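Long-range contacts in N-acetylcysteine deacetylase (Bacillus subtilis, PDB 1YSJ), which probably removes the acetyl group from N-acetylcysteine to give cysteine and acetate, as a dinuclear metal hydrolase of the peptidase M20 family: residues E65-L70 against L137-R142; I80-G85 against K146-F151; V91-A96 against N173-I178; L325-E330 against A393-I398. The protein carries 1 engineered substitution. One frame throughout, in Å; residues are numbered along the deposited sequence.

Contact 1: E65-L70 against L137-R142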
loop_
_atom_site.group_PDB
_atom_site.type_symbol
_atom_site.label_atom_id
_atom_site.label_comp_id
_atom_site.label_asym_id
_atom_site.label_seq_id
_atom_site.Cartn_x
_atom_site.Cartn_y
_atom_site.Cartn_z
ATOM N N GLU A 65 21.837 -32.451 38.770
ATOM C CA GLU A 65 23.042 -32.064 39.489
ATOM C C GLU A 65 22.736 -31.276 40.759
ATOM O O GLU A 65 23.607 -30.596 41.302
ATOM C CB GLU A 65 23.998 -31.301 38.565
ATOM C CG GLU A 65 24.566 -32.149 37.414
ATOM C CD GLU A 65 25.127 -33.497 37.876
ATOM O OE1 GLU A 65 26.004 -33.517 38.770
ATOM O OE2 GLU A 65 24.691 -34.540 37.340
ATOM N N GLN A 66 21.492 -31.393 41.227
ATOM C CA GLN A 66 21.024 -30.782 42.485
ATOM C C GLN A 66 21.199 -29.261 42.540
ATOM O O GLN A 66 21.540 -28.692 43.580
ATOM C CB GLN A 66 21.658 -31.463 43.706
ATOM C CG GLN A 66 20.994 -32.780 44.113
ATOM C CD GLN A 66 21.225 -33.907 43.118
ATOM O OE1 GLN A 66 20.289 -34.611 42.736
ATOM N NE2 GLN A 66 22.474 -34.081 42.693
ATOM N N ILE A 67 20.964 -28.616 41.404
ATOM C CA ILE A 67 20.961 -27.168 41.333
ATOM C C ILE A 67 19.544 -26.700 41.638
ATOM O O ILE A 67 18.594 -27.138 40.983
ATOM C CB ILE A 67 21.440 -26.670 39.947
ATOM C CG1 ILE A 67 22.884 -27.136 39.689
ATOM C CG2 ILE A 67 21.303 -25.141 39.841
ATOM C CD1 ILE A 67 23.327 -27.077 38.232
ATOM N N GLU A 68 19.408 -25.836 42.645
ATOM C CA GLU A 68 18.102 -25.324 43.062
ATOM C C GLU A 68 17.400 -24.576 41.935
ATOM O O GLU A 68 17.986 -23.717 41.276
ATOM C CB GLU A 68 18.217 -24.431 44.308
ATOM C CG GLU A 68 16.987 -23.539 44.551
ATOM C CD GLU A 68 16.809 -23.086 45.996
ATOM O OE1 GLU A 68 17.815 -22.933 46.726
ATOM O OE2 GLU A 68 15.645 -22.868 46.397
ATOM N N ILE A 69 16.138 -24.924 41.719
ATOM C CA ILE A 69 15.300 -24.215 40.770
ATOM C C ILE A 69 14.296 -23.348 41.524
ATOM O O ILE A 69 13.586 -23.825 42.413
ATOM C CB ILE A 69 14.639 -25.188 39.761
ATOM C CG1 ILE A 69 15.634 -25.488 38.636
ATOM C CG2 ILE A 69 13.348 -24.602 39.176
ATOM C CD1 ILE A 69 15.631 -26.897 38.178
ATOM N N LEU A 70 14.280 -22.063 41.178
ATOM C CA LEU A 70 13.372 -21.101 41.791
ATOM C C LEU A 70 11.947 -21.271 41.282
ATOM O O LEU A 70 11.716 -21.545 40.101
ATOM C CB LEU A 70 13.869 -19.666 41.562
ATOM C CG LEU A 70 14.781 -19.036 42.627
ATOM C CD1 LEU A 70 15.597 -20.055 43.434
ATOM C CD2 LEU A 70 15.695 -17.981 42.014
ATOM N N LEU A 137 29.365 -26.400 36.338
ATOM C CA LEU A 137 30.734 -26.114 36.774
ATOM C C LEU A 137 30.757 -25.309 38.069
ATOM O O LEU A 137 31.599 -25.541 38.936
ATOM C CB LEU A 137 31.512 -25.349 35.695
ATOM C CG LEU A 137 31.797 -25.976 34.326
ATOM C CD1 LEU A 137 32.434 -24.935 33.428
ATOM C CD2 LEU A 137 32.680 -27.219 34.422
ATOM N N LEU A 138 29.838 -24.354 38.188
ATOM C CA LEU A 138 29.782 -23.490 39.363
ATOM C C LEU A 138 29.208 -24.222 40.566
ATOM O O LEU A 138 29.515 -23.879 41.710
ATOM C CB LEU A 138 28.988 -22.215 39.072
ATOM C CG LEU A 138 29.711 -21.119 38.280
ATOM C CD1 LEU A 138 28.756 -19.973 37.955
ATOM C CD2 LEU A 138 30.924 -20.605 39.035
ATOM N N ASN A 139 28.383 -25.230 40.291
ATOM C CA ASN A 139 27.834 -26.123 41.311
ATOM C C ASN A 139 28.919 -26.853 42.111
ATOM O O ASN A 139 28.703 -27.221 43.268
ATOM C CB ASN A 139 26.879 -27.131 40.653
ATOM C CG ASN A 139 26.175 -28.024 41.659
ATOM O OD1 ASN A 139 25.600 -27.546 42.639
ATOM N ND2 ASN A 139 26.210 -29.333 41.416
ATOM N N GLN A 140 30.079 -27.060 41.491
ATOM C CA GLN A 140 31.205 -27.723 42.143
ATOM C C GLN A 140 32.256 -26.715 42.604
ATOM O O GLN A 140 33.366 -27.099 42.981
ATOM C CB GLN A 140 31.852 -28.760 41.212
ATOM C CG GLN A 140 30.890 -29.742 40.534
ATOM C CD GLN A 140 30.188 -30.692 41.504
ATOM O OE1 GLN A 140 28.984 -30.925 41.390
ATOM N NE2 GLN A 140 30.937 -31.246 42.454
ATOM N N ARG A 141 31.899 -25.431 42.578
ATOM C CA ARG A 141 32.831 -24.342 42.911
ATOM C C ARG A 141 32.209 -23.293 43.843
ATOM O O ARG A 141 32.598 -22.118 43.822
ATOM C CB ARG A 141 33.336 -23.664 41.629
ATOM C CG ARG A 141 34.296 -24.505 40.794
ATOM C CD ARG A 141 34.737 -23.753 39.545
ATOM N NE ARG A 141 35.612 -22.622 39.855
ATOM C CZ ARG A 141 35.983 -21.689 38.979
ATOM N NH1 ARG A 141 35.551 -21.734 37.724
ATOM N NH2 ARG A 141 36.784 -20.704 39.361
ATOM N N ARG A 142 31.253 -23.731 44.661
ATOM C CA ARG A 142 30.484 -22.845 45.546
ATOM C C ARG A 142 31.334 -22.095 46.568
ATOM O O ARG A 142 30.997 -20.972 46.944
ATOM C CB ARG A 142 29.381 -23.629 46.263
ATOM C CG ARG A 142 28.293 -24.142 45.341
ATOM C CD ARG A 142 27.401 -25.128 46.056
ATOM N NE ARG A 142 26.403 -25.710 45.161
ATOM C CZ ARG A 142 25.159 -25.260 45.021
ATOM N NH1 ARG A 142 24.742 -24.208 45.711
ATOM N NH2 ARG A 142 24.329 -25.865 44.185
HETATM O O HOH W 1 21.642 -24.664 43.944
#

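Contact 2: I80-G85 against K146-F151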
loop_
_atom_site.group_PDB
_atom_site.type_symbol
_atom_site.label_atom_id
_atom_site.label_comp_id
_atom_site.label_asym_id
_atom_site.label_seq_id
_atom_site.Cartn_x
_atom_site.Cartn_y
_atom_site.Cartn_z
ATOM N N ILE A 80 14.224 -20.492 36.089
ATOM C CA ILE A 80 15.080 -19.683 36.942
ATOM C C ILE A 80 15.736 -20.603 37.961
ATOM O O ILE A 80 15.057 -21.297 38.715
ATOM C CB ILE A 80 14.302 -18.545 37.666
ATOM C CG1 ILE A 80 13.327 -17.825 36.711
ATOM C CG2 ILE A 80 15.272 -17.569 38.355
ATOM C CD1 ILE A 80 13.972 -17.105 35.503
ATOM N N ALA A 81 17.062 -20.610 37.962
ATOM C CA ALA A 81 17.836 -21.429 38.881
ATOM C C ALA A 81 18.781 -20.541 39.684
ATOM O O ALA A 81 18.994 -19.376 39.339
ATOM C CB ALA A 81 18.604 -22.507 38.112
ATOM N N GLU A 82 19.347 -21.092 40.754
ATOM C CA GLU A 82 20.179 -20.312 41.663
ATOM C C GLU A 82 21.261 -21.178 42.301
ATOM O O GLU A 82 20.987 -22.287 42.760
ATOM C CB GLU A 82 19.298 -19.661 42.740
ATOM C CG GLU A 82 20.019 -18.727 43.702
ATOM C CD GLU A 82 19.064 -17.843 44.500
ATOM O OE1 GLU A 82 18.487 -16.901 43.912
ATOM O OE2 GLU A 82 18.905 -18.079 45.722
ATOM N N ILE A 83 22.490 -20.661 42.311
ATOM C CA ILE A 83 23.604 -21.291 43.026
ATOM C C ILE A 83 24.198 -20.302 44.022
ATOM O O ILE A 83 24.710 -19.244 43.641
ATOM C CB ILE A 83 24.696 -21.836 42.062
ATOM C CG1 ILE A 83 24.145 -23.021 41.259
ATOM C CG2 ILE A 83 25.944 -22.262 42.832
ATOM C CD1 ILE A 83 24.925 -23.358 40.022
ATOM N N LYS A 84 24.110 -20.656 45.301
ATOM C CA LYS A 84 24.614 -19.815 46.378
ATOM C C LYS A 84 26.034 -20.212 46.744
ATOM O O LYS A 84 26.356 -21.397 46.831
ATOM C CB LYS A 84 23.713 -19.914 47.614
ATOM C CG LYS A 84 22.228 -19.753 47.319
ATOM C CD LYS A 84 21.376 -20.018 48.555
ATOM C CE LYS A 84 20.897 -18.728 49.195
ATOM N NZ LYS A 84 19.844 -18.095 48.357
ATOM N N GLY A 85 26.883 -19.211 46.950
ATOM C CA GLY A 85 28.211 -19.429 47.509
ATOM C C GLY A 85 28.107 -19.701 48.997
ATOM O O GLY A 85 27.004 -19.775 49.548
ATOM N N LYS A 146 31.629 -15.564 46.021
ATOM C CA LYS A 146 31.378 -14.582 47.075
ATOM C C LYS A 146 29.979 -13.987 46.896
ATOM O O LYS A 146 29.799 -12.773 46.762
ATOM C CB LYS A 146 32.451 -13.480 47.080
ATOM C CG LYS A 146 33.901 -13.960 46.992
ATOM C CD LYS A 146 34.355 -14.700 48.243
ATOM C CE LYS A 146 35.872 -14.611 48.422
ATOM N NZ LYS A 146 36.633 -15.046 47.211
ATOM N N GLY A 147 28.986 -14.865 46.886
ATOM C CA GLY A 147 27.610 -14.453 46.709
ATOM C C GLY A 147 26.823 -15.481 45.939
ATOM O O GLY A 147 27.048 -16.681 46.081
ATOM N N THR A 148 25.910 -15.000 45.104
ATOM C CA THR A 148 24.925 -15.859 44.472
ATOM C C THR A 148 24.823 -15.599 42.973
ATOM O O THR A 148 24.833 -14.451 42.528
ATOM C CB THR A 148 23.549 -15.673 45.153
ATOM O OG1 THR A 148 23.654 -16.043 46.533
ATOM C CG2 THR A 148 22.466 -16.516 44.483
ATOM N N VAL A 149 24.738 -16.682 42.202
ATOM C CA VAL A 149 24.470 -16.584 40.775
ATOM C C VAL A 149 23.063 -17.088 40.479
ATOM O O VAL A 149 22.719 -18.240 40.766
ATOM C CB VAL A 149 25.507 -17.348 39.909
ATOM C CG1 VAL A 149 25.226 -17.116 38.430
ATOM C CG2 VAL A 149 26.927 -16.908 40.247
ATOM N N ARG A 150 22.252 -16.206 39.913
ATOM C CA ARG A 150 20.926 -16.566 39.451
ATOM C C ARG A 150 20.983 -16.841 37.943
ATOM O O ARG A 150 21.514 -16.036 37.177
ATOM C CB ARG A 150 19.950 -15.442 39.774
ATOM C CG ARG A 150 18.500 -15.865 39.826
ATOM C CD ARG A 150 17.655 -14.777 40.462
ATOM N NE ARG A 150 17.831 -14.735 41.911
ATOM C CZ ARG A 150 17.385 -13.759 42.700
ATOM N NH1 ARG A 150 16.740 -12.716 42.184
ATOM N NH2 ARG A 150 17.592 -13.824 44.013
ATOM N N PHE A 151 20.463 -17.993 37.527
ATOM C CA PHE A 151 20.434 -18.357 36.111
ATOM C C PHE A 151 19.050 -18.133 35.518
ATOM O O PHE A 151 18.039 -18.580 36.065
ATOM C CB PHE A 151 20.890 -19.807 35.906
ATOM C CG PHE A 151 22.307 -20.051 36.323
ATOM C CD1 PHE A 151 22.614 -20.348 37.652
ATOM C CD2 PHE A 151 23.341 -19.971 35.395
ATOM C CE1 PHE A 151 23.928 -20.568 38.045
ATOM C CE2 PHE A 151 24.658 -20.187 35.780
ATOM C CZ PHE A 151 24.954 -20.484 37.108
#

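Contact 3: V91-A96 against N173-I178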
loop_
_atom_site.group_PDB
_atom_site.type_symbol
_atom_site.label_atom_id
_atom_site.label_comp_id
_atom_site.label_asym_id
_atom_site.label_seq_id
_atom_site.Cartn_x
_atom_site.Cartn_y
_atom_site.Cartn_z
ATOM N N VAL A 91 23.968 -10.664 44.556
ATOM C CA VAL A 91 23.392 -11.609 43.612
ATOM C C VAL A 91 23.641 -11.090 42.201
ATOM O O VAL A 91 23.332 -9.933 41.893
ATOM C CB VAL A 91 21.865 -11.782 43.830
ATOM C CG1 VAL A 91 21.295 -12.834 42.875
ATOM C CG2 VAL A 91 21.568 -12.158 45.268
ATOM N N ILE A 92 24.213 -11.941 41.354
ATOM C CA ILE A 92 24.364 -11.619 39.931
ATOM C C ILE A 92 23.616 -12.632 39.069
ATOM O O ILE A 92 23.297 -13.731 39.523
ATOM C CB ILE A 92 25.849 -11.493 39.486
ATOM C CG1 ILE A 92 26.596 -12.819 39.652
ATOM C CG2 ILE A 92 26.549 -10.349 40.239
ATOM C CD1 ILE A 92 27.815 -12.952 38.751
ATOM N N ALA A 93 23.334 -12.257 37.825
ATOM C CA ALA A 93 22.532 -13.100 36.959
ATOM C C ALA A 93 23.258 -13.442 35.669
ATOM O O ALA A 93 24.050 -12.650 35.163
ATOM C CB ALA A 93 21.182 -12.440 36.669
ATOM N N ILE A 94 22.993 -14.641 35.158
ATOM C CA ILE A 94 23.508 -15.074 33.866
ATOM C C ILE A 94 22.334 -15.559 33.009
ATOM O O ILE A 94 21.541 -16.404 33.430
ATOM C CB ILE A 94 24.597 -16.167 34.001
ATOM C CG1 ILE A 94 25.805 -15.627 34.777
ATOM C CG2 ILE A 94 25.034 -16.658 32.616
ATOM C CD1 ILE A 94 26.844 -16.687 35.143
ATOM N N ARG A 95 22.230 -15.014 31.807
ATOM C CA ARG A 95 21.041 -15.194 31.000
ATOM C C ARG A 95 21.305 -15.983 29.721
ATOM O O ARG A 95 22.287 -15.736 29.019
ATOM C CB ARG A 95 20.426 -13.823 30.694
ATOM C CG ARG A 95 19.170 -13.831 29.830
ATOM C CD ARG A 95 19.518 -13.827 28.344
ATOM N NE ARG A 95 18.479 -13.173 27.565
ATOM C CZ ARG A 95 18.644 -12.710 26.331
ATOM N NH1 ARG A 95 19.814 -12.838 25.715
ATOM N NH2 ARG A 95 17.634 -12.113 25.716
ATOM N N ALA A 96 20.412 -16.930 29.439
ATOM C CA ALA A 96 20.337 -17.602 28.138
ATOM C C ALA A 96 18.907 -17.531 27.594
ATOM O O ALA A 96 17.945 -17.549 28.360
ATOM C CB ALA A 96 20.787 -19.055 28.256
ATOM N N ASN A 173 14.941 -8.754 41.192
ATOM C CA ASN A 173 14.951 -8.120 42.505
ATOM C C ASN A 173 16.176 -8.564 43.298
ATOM O O ASN A 173 16.410 -9.765 43.476
ATOM C CB ASN A 173 13.656 -8.417 43.276
ATOM C CG ASN A 173 12.431 -7.747 42.654
ATOM O OD1 ASN A 173 12.549 -6.840 41.822
ATOM N ND2 ASN A 173 11.246 -8.199 43.056
ATOM N N GLY A 174 16.970 -7.585 43.731
ATOM C CA GLY A 174 18.184 -7.839 44.509
ATOM C C GLY A 174 19.425 -8.181 43.700
ATOM O O GLY A 174 20.497 -8.378 44.271
ATOM N N VAL A 175 19.282 -8.246 42.375
ATOM C CA VAL A 175 20.392 -8.577 41.473
ATOM C C VAL A 175 21.232 -7.333 41.133
ATOM O O VAL A 175 20.695 -6.303 40.733
ATOM C CB VAL A 175 19.885 -9.288 40.183
ATOM C CG1 VAL A 175 21.026 -9.569 39.222
ATOM C CG2 VAL A 175 19.184 -10.596 40.531
ATOM N N SER A 176 22.549 -7.450 41.295
ATOM C CA SER A 176 23.482 -6.342 41.093
ATOM C C SER A 176 23.945 -6.195 39.650
ATOM O O SER A 176 24.182 -5.083 39.183
ATOM C CB SER A 176 24.711 -6.506 41.991
ATOM O OG SER A 176 24.355 -6.457 43.358
ATOM N N ALA A 177 24.095 -7.321 38.958
ATOM C CA ALA A 177 24.604 -7.330 37.587
ATOM C C ALA A 177 24.036 -8.487 36.791
ATOM O O ALA A 177 23.696 -9.523 37.355
ATOM C CB ALA A 177 26.117 -7.397 37.590
ATOM N N ILE A 178 23.944 -8.303 35.477
ATOM C CA ILE A 178 23.455 -9.343 34.574
ATOM C C ILE A 178 24.378 -9.536 33.369
ATOM O O ILE A 178 24.867 -8.570 32.768
ATOM C CB ILE A 178 21.985 -9.091 34.117
ATOM C CG1 ILE A 178 21.457 -10.302 33.328
ATOM C CG2 ILE A 178 21.862 -7.767 33.323
ATOM C CD1 ILE A 178 19.954 -10.459 33.344
HETATM O O HOH W 2 23.003 -8.072 44.636
#

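Contact 4: L325-E330 against A393-I398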
loop_
_atom_site.group_PDB
_atom_site.type_symbol
_atom_site.label_atom_id
_atom_site.label_comp_id
_atom_site.label_asym_id
_atom_site.label_seq_id
_atom_site.Cartn_x
_atom_site.Cartn_y
_atom_site.Cartn_z
ATOM N N LEU A 325 34.193 -4.512 32.187
ATOM C CA LEU A 325 35.092 -4.669 31.049
ATOM C C LEU A 325 36.353 -5.445 31.428
ATOM O O LEU A 325 36.717 -6.413 30.756
ATOM C CB LEU A 325 35.447 -3.296 30.466
ATOM C CG LEU A 325 36.237 -3.220 29.159
ATOM C CD1 LEU A 325 35.440 -3.799 28.003
ATOM C CD2 LEU A 325 36.618 -1.773 28.881
ATOM N N ASN A 326 37.002 -5.020 32.510
ATOM C CA ASN A 326 38.195 -5.692 33.023
ATOM C C ASN A 326 37.945 -7.163 33.349
ATOM O O ASN A 326 38.740 -8.027 32.977
ATOM C CB ASN A 326 38.748 -4.956 34.249
ATOM C CG ASN A 326 39.494 -3.668 33.890
ATOM O OD1 ASN A 326 40.172 -3.086 34.736
ATOM N ND2 ASN A 326 39.370 -3.222 32.640
ATOM N N ALA A 327 36.833 -7.432 34.034
ATOM C CA ALA A 327 36.413 -8.791 34.379
ATOM C C ALA A 327 36.166 -9.655 33.142
ATOM O O ALA A 327 36.555 -10.827 33.112
ATOM C CB ALA A 327 35.168 -8.757 35.260
ATOM N N ALA A 328 35.517 -9.071 32.133
ATOM C CA ALA A 328 35.219 -9.770 30.881
ATOM C C ALA A 328 36.489 -10.181 30.149
ATOM O O ALA A 328 36.520 -11.226 29.500
ATOM C CB ALA A 328 34.338 -8.915 29.985
ATOM N N SER A 329 37.531 -9.360 30.271
ATOM C CA SER A 329 38.828 -9.619 29.648
ATOM C C SER A 329 39.653 -10.651 30.415
ATOM O O SER A 329 40.245 -11.545 29.807
ATOM C CB SER A 329 39.634 -8.320 29.513
ATOM O OG SER A 329 38.964 -7.380 28.693
ATOM N N GLU A 330 39.699 -10.521 31.742
ATOM C CA GLU A 330 40.509 -11.421 32.562
ATOM C C GLU A 330 39.935 -12.836 32.678
ATOM O O GLU A 330 40.680 -13.784 32.934
ATOM C CB GLU A 330 40.823 -10.818 33.941
ATOM C CG GLU A 330 39.626 -10.508 34.841
ATOM C CD GLU A 330 40.039 -9.805 36.138
ATOM O OE1 GLU A 330 39.736 -8.601 36.293
ATOM O OE2 GLU A 330 40.678 -10.455 36.997
ATOM N N ALA A 393 31.468 -19.224 33.847
ATOM C CA ALA A 393 31.799 -19.735 35.175
ATOM C C ALA A 393 32.937 -18.922 35.791
ATOM O O ALA A 393 32.889 -18.574 36.973
ATOM C CB ALA A 393 32.160 -21.210 35.109
ATOM N N GLU A 394 33.949 -18.604 34.986
ATOM C CA GLU A 394 35.088 -17.838 35.478
ATOM C C GLU A 394 34.732 -16.365 35.660
ATOM O O GLU A 394 35.169 -15.734 36.626
ATOM C CB GLU A 394 36.300 -18.000 34.558
ATOM C CG GLU A 394 37.634 -17.711 35.236
ATOM C CD GLU A 394 37.952 -18.670 36.387
ATOM O OE1 GLU A 394 37.611 -19.874 36.296
ATOM O OE2 GLU A 394 38.557 -18.212 37.382
ATOM N N LEU A 395 33.928 -15.836 34.740
ATOM C CA LEU A 395 33.416 -14.470 34.832
ATOM C C LEU A 395 32.605 -14.259 36.112
ATOM O O LEU A 395 32.801 -13.266 36.810
ATOM C CB LEU A 395 32.578 -14.121 33.597
ATOM C CG LEU A 395 31.987 -12.711 33.494
ATOM C CD1 LEU A 395 33.081 -11.651 33.363
ATOM C CD2 LEU A 395 31.020 -12.626 32.332
ATOM N N ALA A 396 31.712 -15.199 36.416
ATOM C CA ALA A 396 30.897 -15.148 37.635
ATOM C C ALA A 396 31.743 -15.044 38.905
ATOM O O ALA A 396 31.462 -14.212 39.774
ATOM C CB ALA A 396 29.976 -16.354 37.709
ATOM N N VAL A 397 32.777 -15.883 38.998
ATOM C CA VAL A 397 33.704 -15.875 40.131
ATOM C C VAL A 397 34.447 -14.535 40.242
ATOM O O VAL A 397 34.572 -13.975 41.336
ATOM C CB VAL A 397 34.717 -17.052 40.051
ATOM C CG1 VAL A 397 35.778 -16.950 41.147
ATOM C CG2 VAL A 397 33.990 -18.393 40.135
ATOM N N ILE A 398 34.922 -14.028 39.105
ATOM C CA ILE A 398 35.673 -12.773 39.054
ATOM C C ILE A 398 34.806 -11.561 39.395
ATOM O O ILE A 398 35.227 -10.694 40.168
ATOM C CB ILE A 398 36.371 -12.571 37.687
ATOM C CG1 ILE A 398 37.488 -13.599 37.504
ATOM C CG2 ILE A 398 36.943 -11.159 37.569
ATOM C CD1 ILE A 398 37.981 -13.740 36.080
#

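Contact 1: E65-L70 against L137-R142
The carboxamide of Asn139 meets both the backbone and a side chain of residues 65-70. Its ND2 lies 2.9 Å from Glu65 O. Asn139 also meets Ile67, whose CG1 is 3.9 Å from Asn139 CG; the two side chains cross at a slant. The chi1 of Asn139 (-175°) swings its CG away from its own backbone N and out to the 65-67 turn. Arg142 reaches over from the same segment. Its NH2 donates to Asn139 OD1 over 2.6 Å, and the oxygen sits in the guanidinium plane. NE adds weak bonds to OD1 and to Asn139 O. Arg142 NH2 also donates to a water, 3.0 Å away, that accepts from Glu68 N at 2.8 Å. This water links the two segments. Both of them leave helices here. Gln66, with positive phi, is the C-prime residue of a Schellman motif that ends helix 52-64, while helix 124-139 stops at about Asn139. An alanine in place of Asn139 would probably leave Glu65 O without its close amide neighbour and Arg142 NH2 without its short bond to OD1, so the guanidinium would be less firmly fixed. Further out, Glu65 OE2 makes a salt bridge with Arg33. Ile67 also packs on Leu62 of the preceding helix 52-64 and on Ile83 of strand 79-84.

Contact 2: I80-G85 against K146-F151
Glu82 and Arg150 both turn CG anti to the backbone N (chi1 -176° and -158°), and this sets their side chains next to each other, pointing the same way. The Arg150 chain then bends at chi3, so the guanidinium comes side-on to the carboxylate, nearly coplanar with it. Arg150 NE and NH2 both donate to Glu82 OE1, at 3.0 Å and 3.2 Å. The other oxygen, Glu82 OE2, takes Lys84 NZ at 2.8 Å. Three charged residues thus form one network on this face of the sheet. Arg150 has further partners through NH1, which bonds to the backbone oxygens of Val171 and Asn173. Thr148 lies on the same face; its CG2 is 3.4 Å from Glu82 CG, where the two side chains cross at a slant.

The backbones are antiparallel neighbours in the mixed sheet of the metal-binding domain. Ala81 with Phe151 and Ile83 with Val149 are hydrogen-bonded pairs, and Glu82 with Arg150 is a non-hydrogen-bonded pair. Ile83 N donates to Val149 O over 2.9 Å. Past the strand end, Gly85 N reaches Gly147 O. At the backbone angles of Gly147, any side chain would collide with the carbonyl oxygen of Lys146.

The other face is apolar. Ile83 CD1 meets Phe151 CE1 at 3.6 Å, and Val149 CG1 lies over one face of the ring, toward its rim. Ile131, Ala135 and Leu138 of helix 124-139 also pack on Phe151.

Contact 3: V91-A96 against N173-I178
A water joins the two segments at the start of this parallel strand pair. It accepts from Val91 N at 2.8 Å and donates to Gly174 O at 2.6 Å. Ser176 OG is a third partner. Strands 91-97 and 175-184 are neighbours in the mixed sheet of the metal-binding domain, and the axes of the two short segments lie at 30° to each other. The chain passes from one to the other through helix 124-139, strand 148-154 and helix 162-168.

Two backbone bonds hold the strands together. Ser176 N donates to Val91 O over 2.7 Å. Ala93 N donates to Ala177 O over 2.8 Å. Ala93 and Ile178 form the regular bridge.

Apolar side chains pack against each other on both faces of the pair. Val91 and Val175 cross at about a right angle, CG1 against CG2. The other methyl of Val175, CG1, stands anti to its backbone N (chi1 177°) and reaches Ala93 CB at 3.8 Å. The same CB touches Ile178 CG1. Ile92 CG2 meets Ala177 CB on the other face. The end of the Ile92 side chain leads away from segment 173-178, and Leu400 of helix 384-402 packs on Ile92.

Further along, Arg95 lies near the nickel site; its side chain is about 7 Å from a bound nickel ion at the nearest atoms. Salt bridges to Glu349 and Asp350 and a hydrogen bond from NE to Gln154 hold its guanidinium. Back at the contact, Arg95 CB lies 4.3 Å from Ile178 CD1.

Contact 4: L325-E330 against A393-I398
The helical segments 325-330 and 393-398 run at 139° to each other, closer to antiparallel than to perpendicular. Their axes come within 9.1 Å. The nearest CA atoms are those of Ala327 and Ile398, 6.2 Å apart, and no hydrogen bond crosses between the segments. The small side chain of Ala327 is consistent with this close approach. Ala327 CB touches Ile398 CG2 at 3.8 Å and Leu395 CD1 at 4.0 Å, so one methyl group meets both larger side chains. Leu395 puts CG anti to its backbone N (chi1 -178°), which carries CD1 toward the other helix until it lies 3.6 Å from Ala327 O. The same methyl also lies against Ala328 N.

These are two helices of the metal-binding domain. Helix 384-402 packs on strands 91-97 and 148-154 of the mixed sheet, whereas Leu325 and Ala328 of the other helix rest on Phe361 of strand 360-366.

At the edge of the contact, Glu330 lies across Ile398 at a slant. Its CG touches Ile398 CD1 at 3.8 Å, and the carboxyl carbon CD of Glu330 lies 3.7 Å from Ile398 CG2. The chain is extended beyond CG, so the carbon stem and the carboxylate both cover the isoleucine. A glycine in place of Glu330 would probably remove the cover that Glu330 gives to CG2 and CD1 of Ile398 and leave a gap on that side. Farther along, Ala331 and Arg334 of helix 325-334 also touch Ile398, and Glu394 makes salt bridges with Arg334 and Arg141.

All four contacts lie in the metal-binding domain, on the same side of the chain's centre. Contacts 1, 2 and 3 all reach its mixed sheet, and along the chain their segments alternate. Contacts 1 and 2, with centres about 8 Å apart, meet where strand 68-69 of contact 1 lies beside strand 79-84 of contact 2. The centres of contacts 2 and 3 are about 9 Å apart, joined where strand 148-154 lies beside strand 91-97. Contact 4 comes later in the sequence. Its helix 384-402 packs on all the others: Leu138 and Arg141 of contact 1, Val149 of contact 2, and Ile92 and Ile94 of contact 3. The C-terminal helix thus ties early and late parts of the chain together, and in contact 3 Arg95 lies near the nickel site.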